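Local coordinates for protein chromosome-partitioning ATPase Soj (PDB 1WCV) that hydrolyses ATP, cooperatively binds double-stranded DNA in an ATP-dependent manner and is probably involved in chromosome partitioning, at residues Leu53-Glu58 against Phe80-Ala85; Arg59-Leu64 against Pro87-Ala92; Phe202-Pro207 against Ala239-Ala244. One frame throughout, in Å; residues are numbered along the deposited sequence.

Interaction 1 of 3, residues Leu53-Glu58 against Phe80-Ala85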
ATOM      1  N   LEU A  53     -25.201  -4.115  -6.847  1.00 22.42           N
ATOM      2  CA  LEU A  53     -25.464  -2.717  -7.139  1.00 24.40           C
ATOM      3  C   LEU A  53     -26.957  -2.393  -7.076  1.00 26.75           C
ATOM      4  O   LEU A  53     -27.373  -1.289  -7.420  1.00 25.12           O
ATOM      5  CB  LEU A  53     -24.892  -2.368  -8.511  1.00 23.02           C
ATOM      6  CG  LEU A  53     -23.358  -2.308  -8.545  1.00 23.49           C
ATOM      7  CD1 LEU A  53     -22.875  -2.058  -9.962  1.00 25.68           C
ATOM      8  CD2 LEU A  53     -22.878  -1.204  -7.608  1.00 25.48           C
ATOM      9  N   GLY A  54     -27.749  -3.363  -6.628  1.00 30.34           N
ATOM     10  CA  GLY A  54     -29.185  -3.166  -6.508  1.00 37.33           C
ATOM     11  C   GLY A  54     -29.913  -3.017  -7.831  1.00 41.88           C
ATOM     12  O   GLY A  54     -31.013  -2.467  -7.882  1.00 41.49           O
ATOM     13  N   VAL A  55     -29.303  -3.508  -8.904  1.00 44.35           N
ATOM     14  CA  VAL A  55     -29.910  -3.419 -10.223  1.00 49.31           C
ATOM     15  C   VAL A  55     -30.707  -4.675 -10.548  1.00 54.15           C
ATOM     16  O   VAL A  55     -30.332  -5.785 -10.169  1.00 52.81           O
ATOM     17  CB  VAL A  55     -28.841  -3.189 -11.313  1.00 48.74           C
ATOM     18  CG1 VAL A  55     -29.480  -3.213 -12.696  1.00 45.66           C
ATOM     19  CG2 VAL A  55     -28.151  -1.855 -11.074  1.00 47.40           C
ATOM     20  N   ARG A  56     -31.818  -4.481 -11.248  1.00 59.79           N
ATOM     21  CA  ARG A  56     -32.695  -5.575 -11.636  1.00 66.51           C
ATOM     22  C   ARG A  56     -33.219  -5.292 -13.040  1.00 67.80           C
ATOM     23  O   ARG A  56     -34.270  -4.674 -13.205  1.00 68.85           O
ATOM     24  CB  ARG A  56     -33.857  -5.677 -10.644  1.00 71.54           C
ATOM     25  CG  ARG A  56     -34.864  -6.770 -10.949  1.00 78.62           C
ATOM     26  CD  ARG A  56     -35.977  -6.784  -9.910  1.00 84.76           C
ATOM     27  NE  ARG A  56     -36.989  -7.800 -10.189  1.00 89.59           N
ATOM     28  CZ  ARG A  56     -37.769  -7.806 -11.266  1.00 91.90           C
ATOM     29  NH1 ARG A  56     -38.662  -8.773 -11.433  1.00 92.70           N
ATOM     30  NH2 ARG A  56     -37.658  -6.848 -12.176  1.00 93.20           N
ATOM     31  N   ALA A  57     -32.475  -5.740 -14.046  1.00 69.09           N
ATOM     32  CA  ALA A  57     -32.858  -5.524 -15.436  1.00 70.86           C
ATOM     33  C   ALA A  57     -33.098  -6.837 -16.167  1.00 71.41           C
ATOM     34  O   ALA A  57     -32.670  -7.898 -15.716  1.00 71.62           O
ATOM     35  CB  ALA A  57     -31.780  -4.720 -16.152  1.00 71.46           C
ATOM     36  N   GLU A  58     -33.786  -6.757 -17.300  1.00 72.29           N
ATOM     37  CA  GLU A  58     -34.081  -7.939 -18.096  1.00 72.84           C
ATOM     38  C   GLU A  58     -33.285  -7.866 -19.395  1.00 70.41           C
ATOM     39  O   GLU A  58     -33.362  -8.754 -20.241  1.00 70.18           O
ATOM     40  CB  GLU A  58     -35.582  -8.019 -18.388  1.00 77.30           C
ATOM     41  CG  GLU A  58     -36.041  -9.365 -18.936  1.00 82.84           C
ATOM     42  CD  GLU A  58     -37.554  -9.492 -18.993  1.00 86.11           C
ATOM     43  OE1 GLU A  58     -38.046 -10.557 -19.423  1.00 87.72           O
ATOM     44  OE2 GLU A  58     -38.251  -8.528 -18.607  1.00 88.01           O
ATOM     45  N   PHE A  80     -21.094   5.839 -12.121  1.00 23.52           N
ATOM     46  CA  PHE A  80     -20.587   5.149 -13.304  1.00 22.32           C
ATOM     47  C   PHE A  80     -21.702   4.412 -14.035  1.00 25.37           C
ATOM     48  O   PHE A  80     -22.867   4.512 -13.659  1.00 24.63           O
ATOM     49  CB  PHE A  80     -19.453   4.171 -12.949  1.00 21.66           C
ATOM     50  CG  PHE A  80     -19.818   3.142 -11.913  1.00 20.49           C
ATOM     51  CD1 PHE A  80     -19.755   3.445 -10.557  1.00 20.41           C
ATOM     52  CD2 PHE A  80     -20.198   1.855 -12.293  1.00 18.12           C
ATOM     53  CE1 PHE A  80     -20.062   2.488  -9.593  1.00 18.25           C
ATOM     54  CE2 PHE A  80     -20.508   0.888 -11.339  1.00 19.04           C
ATOM     55  CZ  PHE A  80     -20.440   1.200  -9.986  1.00 20.87           C
ATOM     56  N   HIS A  81     -21.349   3.689 -15.091  1.00 25.07           N
ATOM     57  CA  HIS A  81     -22.344   2.947 -15.856  1.00 28.01           C
ATOM     58  C   HIS A  81     -22.136   1.442 -15.755  1.00 26.79           C
ATOM     59  O   HIS A  81     -21.010   0.959 -15.830  1.00 26.59           O
ATOM     60  CB  HIS A  81     -22.306   3.369 -17.328  1.00 32.73           C
ATOM     61  CG  HIS A  81     -22.790   4.765 -17.574  1.00 39.46           C
ATOM     62  ND1 HIS A  81     -22.757   5.354 -18.820  1.00 41.73           N
ATOM     63  CD2 HIS A  81     -23.325   5.685 -16.737  1.00 42.99           C
ATOM     64  CE1 HIS A  81     -23.251   6.578 -18.739  1.00 45.22           C
ATOM     65  NE2 HIS A  81     -23.603   6.804 -17.486  1.00 43.19           N
ATOM     66  N   LEU A  82     -23.234   0.715 -15.582  1.00 24.47           N
ATOM     67  CA  LEU A  82     -23.206  -0.742 -15.482  1.00 24.95           C
ATOM     68  C   LEU A  82     -23.944  -1.417 -16.635  1.00 28.09           C
ATOM     69  O   LEU A  82     -25.071  -1.051 -16.959  1.00 28.56           O
ATOM     70  CB  LEU A  82     -23.855  -1.203 -14.176  1.00 22.40           C
ATOM     71  CG  LEU A  82     -24.179  -2.703 -14.109  1.00 21.76           C
ATOM     72  CD1 LEU A  82     -22.914  -3.501 -13.758  1.00 20.43           C
ATOM     73  CD2 LEU A  82     -25.264  -2.951 -13.080  1.00 21.21           C
ATOM     74  N   LEU A  83     -23.291  -2.392 -17.259  1.00 26.71           N
ATOM     75  CA  LEU A  83     -23.910  -3.170 -18.326  1.00 28.26           C
ATOM     76  C   LEU A  83     -24.217  -4.452 -17.555  1.00 28.31           C
ATOM     77  O   LEU A  83     -23.363  -5.321 -17.408  1.00 27.89           O
ATOM     78  CB  LEU A  83     -22.914  -3.442 -19.452  1.00 31.69           C
ATOM     79  CG  LEU A  83     -23.526  -3.666 -20.838  1.00 37.72           C
ATOM     80  CD1 LEU A  83     -22.474  -4.250 -21.761  1.00 36.80           C
ATOM     81  CD2 LEU A  83     -24.720  -4.604 -20.747  1.00 41.43           C
ATOM     82  N   PRO A  84     -25.441  -4.563 -17.024  1.00 27.98           N
ATOM     83  CA  PRO A  84     -25.900  -5.709 -16.240  1.00 26.75           C
ATOM     84  C   PRO A  84     -25.902  -7.085 -16.885  1.00 27.54           C
ATOM     85  O   PRO A  84     -25.806  -7.232 -18.104  1.00 27.02           O
ATOM     86  CB  PRO A  84     -27.297  -5.280 -15.805  1.00 29.39           C
ATOM     87  CG  PRO A  84     -27.757  -4.481 -16.959  1.00 27.74           C
ATOM     88  CD  PRO A  84     -26.556  -3.631 -17.272  1.00 30.21           C
ATOM     89  N   ALA A  85     -26.006  -8.092 -16.026  1.00 29.60           N
ATOM     90  CA  ALA A  85     -26.053  -9.480 -16.443  1.00 33.99           C
ATOM     91  C   ALA A  85     -27.393 -10.020 -15.974  1.00 36.90           C
ATOM     92  O   ALA A  85     -27.931  -9.574 -14.956  1.00 37.26           O
ATOM     93  CB  ALA A  85     -24.912 -10.264 -15.805  1.00 34.66           C
TER

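Interaction 2 of 3, residues Arg59-Leu64 against Pro87-Ala92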
ATOM      1  N   ARG A  59     -32.522  -6.790 -19.533  1.00 67.46           N
ATOM      2  CA  ARG A  59     -31.684  -6.569 -20.703  1.00 64.59           C
ATOM      3  C   ARG A  59     -30.251  -6.401 -20.214  1.00 60.97           C
ATOM      4  O   ARG A  59     -29.992  -5.618 -19.301  1.00 59.97           O
ATOM      5  CB  ARG A  59     -32.136  -5.311 -21.448  1.00 67.93           C
ATOM      6  CG  ARG A  59     -33.527  -5.415 -22.058  1.00 71.21           C
ATOM      7  CD  ARG A  59     -34.035  -4.060 -22.524  1.00 73.64           C
ATOM      8  NE  ARG A  59     -33.146  -3.428 -23.497  1.00 75.46           N
ATOM      9  CZ  ARG A  59     -32.869  -3.930 -24.696  1.00 76.67           C
ATOM     10  NH1 ARG A  59     -32.047  -3.283 -25.513  1.00 76.76           N
ATOM     11  NH2 ARG A  59     -33.412  -5.077 -25.080  1.00 77.45           N
ATOM     12  N   GLY A  60     -29.323  -7.139 -20.814  1.00 57.12           N
ATOM     13  CA  GLY A  60     -27.938  -7.043 -20.390  1.00 51.49           C
ATOM     14  C   GLY A  60     -26.896  -7.278 -21.466  1.00 48.51           C
ATOM     15  O   GLY A  60     -27.115  -7.001 -22.648  1.00 45.76           O
ATOM     16  N   VAL A  61     -25.748  -7.794 -21.040  1.00 44.15           N
ATOM     17  CA  VAL A  61     -24.634  -8.070 -21.936  1.00 41.29           C
ATOM     18  C   VAL A  61     -24.981  -9.069 -23.036  1.00 39.79           C
ATOM     19  O   VAL A  61     -24.392  -9.035 -24.117  1.00 37.69           O
ATOM     20  CB  VAL A  61     -23.417  -8.598 -21.147  1.00 40.61           C
ATOM     21  CG1 VAL A  61     -22.934  -7.540 -20.174  1.00 41.40           C
ATOM     22  CG2 VAL A  61     -23.793  -9.854 -20.392  1.00 40.16           C
ATOM     23  N   TYR A  62     -25.932  -9.956 -22.763  1.00 39.54           N
ATOM     24  CA  TYR A  62     -26.325 -10.949 -23.758  1.00 44.55           C
ATOM     25  C   TYR A  62     -26.862 -10.256 -24.998  1.00 44.58           C
ATOM     26  O   TYR A  62     -26.567 -10.658 -26.122  1.00 45.00           O
ATOM     27  CB  TYR A  62     -27.396 -11.887 -23.198  1.00 47.02           C
ATOM     28  CG  TYR A  62     -27.771 -13.020 -24.138  1.00 51.85           C
ATOM     29  CD1 TYR A  62     -28.525 -12.785 -25.291  1.00 54.24           C
ATOM     30  CD2 TYR A  62     -27.370 -14.328 -23.872  1.00 54.39           C
ATOM     31  CE1 TYR A  62     -28.874 -13.830 -26.154  1.00 56.71           C
ATOM     32  CE2 TYR A  62     -27.711 -15.378 -24.726  1.00 56.55           C
ATOM     33  CZ  TYR A  62     -28.462 -15.125 -25.862  1.00 57.17           C
ATOM     34  OH  TYR A  62     -28.808 -16.171 -26.693  1.00 59.49           O
ATOM     35  N   HIS A  63     -27.654  -9.212 -24.782  1.00 44.93           N
ATOM     36  CA  HIS A  63     -28.234  -8.452 -25.875  1.00 44.51           C
ATOM     37  C   HIS A  63     -27.163  -7.655 -26.606  1.00 45.80           C
ATOM     38  O   HIS A  63     -27.295  -7.361 -27.794  1.00 46.21           O
ATOM     39  CB  HIS A  63     -29.318  -7.529 -25.332  1.00 45.55           C
ATOM     40  CG  HIS A  63     -30.414  -8.255 -24.619  1.00 46.52           C
ATOM     41  ND1 HIS A  63     -31.291  -9.098 -25.266  1.00 47.58           N
ATOM     42  CD2 HIS A  63     -30.751  -8.295 -23.309  1.00 46.97           C
ATOM     43  CE1 HIS A  63     -32.120  -9.628 -24.385  1.00 47.34           C
ATOM     44  NE2 HIS A  63     -31.815  -9.158 -23.190  1.00 49.82           N
ATOM     45  N   LEU A  64     -26.099  -7.306 -25.889  1.00 43.14           N
ATOM     46  CA  LEU A  64     -24.999  -6.564 -26.488  1.00 44.35           C
ATOM     47  C   LEU A  64     -24.361  -7.469 -27.533  1.00 44.16           C
ATOM     48  O   LEU A  64     -24.054  -7.042 -28.644  1.00 43.20           O
ATOM     49  CB  LEU A  64     -23.957  -6.195 -25.433  1.00 42.66           C
ATOM     50  CG  LEU A  64     -22.777  -5.378 -25.958  1.00 43.12           C
ATOM     51  CD1 LEU A  64     -23.248  -3.966 -26.290  1.00 42.73           C
ATOM     52  CD2 LEU A  64     -21.674  -5.342 -24.913  1.00 43.58           C
ATOM     53  N   PRO A  87     -30.081 -13.859 -16.083  1.00 45.03           N
ATOM     54  CA  PRO A  87     -29.997 -15.318 -16.204  1.00 45.70           C
ATOM     55  C   PRO A  87     -30.085 -15.735 -17.671  1.00 46.56           C
ATOM     56  O   PRO A  87     -30.182 -16.918 -17.999  1.00 48.40           O
ATOM     57  CB  PRO A  87     -31.188 -15.801 -15.377  1.00 44.94           C
ATOM     58  CG  PRO A  87     -32.169 -14.677 -15.504  1.00 44.46           C
ATOM     59  CD  PRO A  87     -31.287 -13.462 -15.337  1.00 44.37           C
ATOM     60  N   ASP A  88     -30.044 -14.735 -18.546  1.00 47.41           N
ATOM     61  CA  ASP A  88     -30.113 -14.928 -19.993  1.00 47.36           C
ATOM     62  C   ASP A  88     -28.706 -15.074 -20.564  1.00 47.96           C
ATOM     63  O   ASP A  88     -28.511 -15.681 -21.618  1.00 46.58           O
ATOM     64  CB  ASP A  88     -30.797 -13.715 -20.628  1.00 49.66           C
ATOM     65  CG  ASP A  88     -30.936 -13.835 -22.133  1.00 51.77           C
ATOM     66  OD1 ASP A  88     -31.656 -14.748 -22.593  1.00 54.27           O
ATOM     67  OD2 ASP A  88     -30.320 -13.022 -22.856  1.00 51.53           O
ATOM     68  N   LEU A  89     -27.732 -14.509 -19.855  1.00 47.44           N
ATOM     69  CA  LEU A  89     -26.337 -14.551 -20.274  1.00 46.20           C
ATOM     70  C   LEU A  89     -25.880 -15.974 -20.574  1.00 45.53           C
ATOM     71  O   LEU A  89     -25.096 -16.210 -21.493  1.00 47.84           O
ATOM     72  CB  LEU A  89     -25.454 -13.958 -19.182  1.00 44.90           C
ATOM     73  CG  LEU A  89     -24.390 -12.965 -19.645  1.00 46.25           C
ATOM     74  CD1 LEU A  89     -23.543 -12.550 -18.446  1.00 45.19           C
ATOM     75  CD2 LEU A  89     -23.527 -13.588 -20.735  1.00 46.75           C
ATOM     76  N   VAL A  90     -26.375 -16.920 -19.785  1.00 45.18           N
ATOM     77  CA  VAL A  90     -26.023 -18.328 -19.961  1.00 42.11           C
ATOM     78  C   VAL A  90     -26.094 -18.845 -21.410  1.00 41.52           C
ATOM     79  O   VAL A  90     -25.228 -19.652 -21.830  1.00 43.06           O
ATOM     80  CB  VAL A  90     -26.891 -19.197 -19.013  1.00 43.02           C
ATOM     81  CG1 VAL A  90     -26.886 -20.622 -19.446  1.00 43.81           C
ATOM     82  CG2 VAL A  90     -26.370 -19.059 -17.601  1.00 39.94           C
ATOM     83  N   GLY A  91     -27.140 -18.426 -22.141  1.00 45.52           N
ATOM     84  CA  GLY A  91     -27.315 -18.797 -23.548  1.00 44.42           C
ATOM     85  C   GLY A  91     -26.037 -18.592 -24.353  1.00 42.56           C
ATOM     86  O   GLY A  91     -25.388 -19.577 -24.754  1.00 46.56           O
ATOM     87  N   ALA A  92     -25.592 -17.343 -24.508  1.00 44.70           N
ATOM     88  CA  ALA A  92     -24.393 -17.017 -25.291  1.00 42.56           C
ATOM     89  C   ALA A  92     -23.129 -17.850 -25.014  1.00 40.75           C
ATOM     90  O   ALA A  92     -22.315 -18.037 -25.951  1.00 41.05           O
ATOM     91  CB  ALA A  92     -24.084 -15.511 -25.166  1.00 41.29           C
TER

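Interaction 3 of 3, residues Phe202-Pro207 against Ala239-Ala244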
ATOM      1  N   PHE A 202      -0.189  -5.857  -5.615  1.00  9.63           N
ATOM      2  CA  PHE A 202      -0.465  -4.478  -5.228  1.00  8.61           C
ATOM      3  C   PHE A 202      -0.080  -4.302  -3.765  1.00 11.10           C
ATOM      4  O   PHE A 202      -0.230  -5.223  -2.968  1.00  9.65           O
ATOM      5  CB  PHE A 202      -1.953  -4.163  -5.355  1.00  8.62           C
ATOM      6  CG  PHE A 202      -2.425  -3.966  -6.765  1.00 10.49           C
ATOM      7  CD1 PHE A 202      -2.100  -2.801  -7.464  1.00 11.90           C
ATOM      8  CD2 PHE A 202      -3.240  -4.918  -7.384  1.00  9.33           C
ATOM      9  CE1 PHE A 202      -2.579  -2.582  -8.746  1.00 12.28           C
ATOM     10  CE2 PHE A 202      -3.728  -4.707  -8.677  1.00 13.94           C
ATOM     11  CZ  PHE A 202      -3.398  -3.537  -9.360  1.00 14.60           C
ATOM     12  N   TRP A 203       0.407  -3.112  -3.421  1.00 10.41           N
ATOM     13  CA  TRP A 203       0.761  -2.810  -2.045  1.00 12.32           C
ATOM     14  C   TRP A 203      -0.500  -2.574  -1.221  1.00 10.81           C
ATOM     15  O   TRP A 203      -0.531  -2.856  -0.031  1.00 13.80           O
ATOM     16  CB  TRP A 203       1.673  -1.582  -1.987  1.00 13.55           C
ATOM     17  CG  TRP A 203       3.073  -1.936  -2.336  1.00 14.45           C
ATOM     18  CD1 TRP A 203       3.745  -1.606  -3.479  1.00 17.95           C
ATOM     19  CD2 TRP A 203       3.947  -2.790  -1.588  1.00 13.15           C
ATOM     20  NE1 TRP A 203       4.980  -2.208  -3.490  1.00 17.67           N
ATOM     21  CE2 TRP A 203       5.129  -2.942  -2.345  1.00 14.54           C
ATOM     22  CE3 TRP A 203       3.843  -3.444  -0.355  1.00 14.41           C
ATOM     23  CZ2 TRP A 203       6.201  -3.726  -1.909  1.00 14.47           C
ATOM     24  CZ3 TRP A 203       4.907  -4.223   0.078  1.00 13.59           C
ATOM     25  CH2 TRP A 203       6.071  -4.357  -0.701  1.00 12.93           C
ATOM     26  N   THR A 204      -1.543  -2.050  -1.860  1.00 10.63           N
ATOM     27  CA  THR A 204      -2.799  -1.824  -1.157  1.00 12.36           C
ATOM     28  C   THR A 204      -3.457  -3.188  -0.965  1.00 11.82           C
ATOM     29  O   THR A 204      -3.570  -3.974  -1.905  1.00 10.31           O
ATOM     30  CB  THR A 204      -3.754  -0.931  -1.974  1.00 15.63           C
ATOM     31  OG1 THR A 204      -3.102   0.303  -2.284  1.00 16.05           O
ATOM     32  CG2 THR A 204      -5.036  -0.654  -1.185  1.00 16.58           C
ATOM     33  N   VAL A 205      -3.883  -3.460   0.257  1.00  9.82           N
ATOM     34  CA  VAL A 205      -4.524  -4.717   0.588  1.00 11.43           C
ATOM     35  C   VAL A 205      -5.902  -4.382   1.125  1.00 13.67           C
ATOM     36  O   VAL A 205      -6.037  -3.433   1.900  1.00 15.01           O
ATOM     37  CB  VAL A 205      -3.694  -5.451   1.668  1.00 10.73           C
ATOM     38  CG1 VAL A 205      -4.467  -6.645   2.239  1.00 12.55           C
ATOM     39  CG2 VAL A 205      -2.388  -5.925   1.067  1.00 10.04           C
ATOM     40  N   ILE A 206      -6.922  -5.138   0.711  1.00 11.75           N
ATOM     41  CA  ILE A 206      -8.287  -4.896   1.182  1.00 11.19           C
ATOM     42  C   ILE A 206      -8.538  -5.744   2.431  1.00 12.64           C
ATOM     43  O   ILE A 206      -8.434  -6.972   2.402  1.00 12.10           O
ATOM     44  CB  ILE A 206      -9.343  -5.253   0.103  1.00 12.30           C
ATOM     45  CG1 ILE A 206      -8.933  -4.663  -1.254  1.00 12.65           C
ATOM     46  CG2 ILE A 206     -10.706  -4.685   0.514  1.00 12.55           C
ATOM     47  CD1 ILE A 206      -8.761  -3.147  -1.247  1.00 12.58           C
ATOM     48  N   PRO A 207      -8.887  -5.097   3.548  1.00 14.44           N
ATOM     49  CA  PRO A 207      -9.135  -5.823   4.793  1.00 13.03           C
ATOM     50  C   PRO A 207     -10.500  -6.480   4.877  1.00 15.63           C
ATOM     51  O   PRO A 207     -11.459  -6.044   4.242  1.00 17.65           O
ATOM     52  CB  PRO A 207      -9.008  -4.733   5.840  1.00 13.44           C
ATOM     53  CG  PRO A 207      -9.728  -3.599   5.158  1.00 15.41           C
ATOM     54  CD  PRO A 207      -9.164  -3.657   3.722  1.00 14.18           C
ATOM     55  N   ALA A 239      -7.675   2.473  -6.180  1.00 11.26           N
ATOM     56  CA  ALA A 239      -7.967   3.137  -7.445  1.00 13.98           C
ATOM     57  C   ALA A 239      -6.754   3.970  -7.856  1.00 15.11           C
ATOM     58  O   ALA A 239      -6.408   4.045  -9.035  1.00 14.13           O
ATOM     59  CB  ALA A 239      -9.212   4.020  -7.311  1.00 14.36           C
ATOM     60  N   GLU A 240      -6.102   4.587  -6.874  1.00 13.01           N
ATOM     61  CA  GLU A 240      -4.914   5.392  -7.152  1.00 15.19           C
ATOM     62  C   GLU A 240      -3.753   4.493  -7.587  1.00 13.07           C
ATOM     63  O   GLU A 240      -3.009   4.826  -8.508  1.00 13.03           O
ATOM     64  CB  GLU A 240      -4.503   6.187  -5.903  1.00 17.61           C
ATOM     65  CG  GLU A 240      -5.476   7.286  -5.505  1.00 25.37           C
ATOM     66  CD  GLU A 240      -5.054   8.012  -4.237  1.00 33.88           C
ATOM     67  OE1 GLU A 240      -4.994   7.372  -3.167  1.00 39.36           O
ATOM     68  OE2 GLU A 240      -4.776   9.226  -4.308  1.00 40.36           O
ATOM     69  N   GLU A 241      -3.602   3.346  -6.930  1.00 10.98           N
ATOM     70  CA  GLU A 241      -2.518   2.449  -7.274  1.00 11.83           C
ATOM     71  C   GLU A 241      -2.769   1.840  -8.650  1.00 10.21           C
ATOM     72  O   GLU A 241      -1.842   1.658  -9.440  1.00 11.31           O
ATOM     73  CB  GLU A 241      -2.349   1.355  -6.210  1.00 12.34           C
ATOM     74  CG  GLU A 241      -0.959   0.724  -6.264  1.00 13.27           C
ATOM     75  CD  GLU A 241      -0.740  -0.354  -5.231  1.00 11.89           C
ATOM     76  OE1 GLU A 241      -1.596  -0.519  -4.330  1.00 13.14           O
ATOM     77  OE2 GLU A 241       0.307  -1.031  -5.324  1.00 13.40           O
ATOM     78  N   VAL A 242      -4.030   1.536  -8.943  1.00 12.32           N
ATOM     79  CA  VAL A 242      -4.361   0.992 -10.249  1.00 12.89           C
ATOM     80  C   VAL A 242      -4.074   2.041 -11.327  1.00 15.19           C
ATOM     81  O   VAL A 242      -3.482   1.723 -12.357  1.00 16.15           O
ATOM     82  CB  VAL A 242      -5.843   0.558 -10.321  1.00 14.59           C
ATOM     83  CG1 VAL A 242      -6.278   0.414 -11.793  1.00 14.33           C
ATOM     84  CG2 VAL A 242      -6.026  -0.780  -9.593  1.00 13.16           C
ATOM     85  N   MET A 243      -4.474   3.291 -11.103  1.00 15.91           N
ATOM     86  CA  MET A 243      -4.198   4.317 -12.113  1.00 16.56           C
ATOM     87  C   MET A 243      -2.697   4.512 -12.308  1.00 17.54           C
ATOM     88  O   MET A 243      -2.238   4.767 -13.419  1.00 17.88           O
ATOM     89  CB  MET A 243      -4.840   5.657 -11.749  1.00 16.93           C
ATOM     90  CG  MET A 243      -6.322   5.747 -12.063  1.00 18.98           C
ATOM     91  SD  MET A 243      -6.783   5.042 -13.686  1.00 26.09           S
ATOM     92  CE  MET A 243      -5.732   5.987 -14.852  1.00 24.30           C
ATOM     93  N   ALA A 244      -1.931   4.400 -11.227  1.00 14.39           N
ATOM     94  CA  ALA A 244      -0.486   4.543 -11.322  1.00 17.22           C
ATOM     95  C   ALA A 244       0.077   3.445 -12.226  1.00 19.13           C
ATOM     96  O   ALA A 244       0.951   3.695 -13.051  1.00 17.58           O
ATOM     97  CB  ALA A 244       0.138   4.457  -9.940  1.00 18.03           C
TER

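Interaction 1 of 3, residues Leu53-Glu58 against Phe80-Ala85
L53, V55 and A57, alternate residues of the loop 53-58, face F80, L82 and P84 along the strand 80-83 and just beyond its end. The contact is made entirely by apolar side chains. Its aromatic part is the meeting of L53 with F80: the methyl CD1 of L53 lies 4.0 Å from CE2 of F80, at the rim of the ring and near its plane rather than over a face. F80 reaches this methyl because its CG sits between the backbone N and the carbonyl carbon (chi1 56°), which sets the CE2-CZ rim of the ring against L53. Contacts between aliphatic branches follow. The same L53 methyl also touches L82, with CD1 of L53 4.0 Å from CD2 of L82, so one methyl touches both strand side chains. V55 and L82 then meet tip to tip, CG2 of V55 standing 3.7 Å from CD2 of L82. The last group involves the proline ring. CG1 of V55 lies 4.3 Å from CB of P84, and the CB methyl of A57 approaches CG of P84 at 4.1 Å; here R56-E58 are poorly ordered. At the start of the loop, G54, with positive phi, is the C-prime residue of a Schellman motif that ends helix 48-52. The loop after that helix thus covers strand 80-83 of this P-loop ATPase, next to the outermost strand 75-77 of its mixed sheet, where V77 touches L53 and H75 meets V55, A57 and P84; L53 also touches L40 of strand 38-42 and I25 of helix 18-33.

Interaction 2 of 3, residues Arg59-Leu64 against Pro87-Ala92
Y62 projects from helix 61-65 onto the first turn of helix 89-96 and makes the largest share of the contact. Its CG is anti to the backbone N (chi1 -175°), which carries the ring across to D88, L89, G91 and A92. Starting at the root, CB of Y62 lies 4.1 Å from CA of L89. The ring then passes beneath the D88 carboxylate, whose CG stands 3.8 Å above one face of Y62, displaced toward the rim, with the two planes 54° apart. Several approaches of D88 oxygens and of A92 N to the ring are too short, so the exact placing of the ring against D88 and A92 is doubtful. Further out, one edge of the ring slides along the opposing backbone: CD2 of Y62 is 3.7 Å from CA of L89, and CE2 of Y62 is 3.6 Å from CA of G91, where the lack of a side chain lets the edge come right up to the main chain. CE2 of Y62 also packs 3.7 Å from the CB methyl of A92. Beside the tyrosine, V61 meets L89 obliquely and tightly, its CG2 3.3 Å from CG of L89. The H63 ring also lies near the D88 carboxylate, NE2 of H63 being 4.2 Å from OD2 of D88 without direct contact. V90, turned away from this contact, packs on P45. V61 and L64 also touch L83 of strand 80-83, so helix 61-65 joins that strand of the P-loop ATPase fold to the weakly bonded start of helix 89-96.

Interaction 3 of 3, residues Phe202-Pro207 against Ala239-Ala244
The irregular segment F202-T204 passes helix 230-246 with its backbone closest at T204 and E241, their CA atoms 7.5 Å apart. The E241 carboxylate bridges this distance. Beyond CG the side chain is fully extended (chi2 180°), and this brings the two oxygens up to successive amides of the segment. N of W203 donates to OE2 of E241 at 2.8 Å in a nearly straight bond (165°). N of T204 donates to OE1 of E241 at 2.9 Å, and each oxygen uses its syn lone pair for its amide. A third donor, OG1 of T204, reaches OE1 of E241 at 2.7 Å, almost in line with the C-O bond, so OE1 is gripped twice. The edge of the F202 ring abuts the carboxylate, CD1 of F202 lying 3.6 Å from CD of E241 with the planes almost perpendicular, and CZ of F202 touches CG2 of V242 at 3.8 Å. Cutting E241 back to an alanine would probably leave both amides and the T204 hydroxyl without their acceptor and the segment less firmly tied to the helix. W203 and E241 also pack against E241 and W203 of the second subunit. In this P-loop ATPase of the ParA family, a carboxylate held by consecutive backbone amides ties helix 230-246 to the segment leading to P207, seen to bind ATP and ADP.

Interactions 1 and 2 are neighbours, their centres about 12 Å apart, and follow one another along both chain stretches: the loop 53-58 runs on into helix 61-65, and strand 80-83 leads toward helix 89-96. They touch where N of V61 probably bonds to O of P84. Interaction 1 is the more buried, purely apolar, beside the sheet edge; interaction 2, partly buried, packs an aromatic ring on backbone and a valine on a leucine, with a doubtfully placed carboxylate nearby. Interaction 3 lies on the opposite side of the chain's centre, its centre about 25 Å from that of interaction 1. Also buried, it relies mainly on hydrogen bonds to one glutamate, and of the three it alone is met by the second subunit.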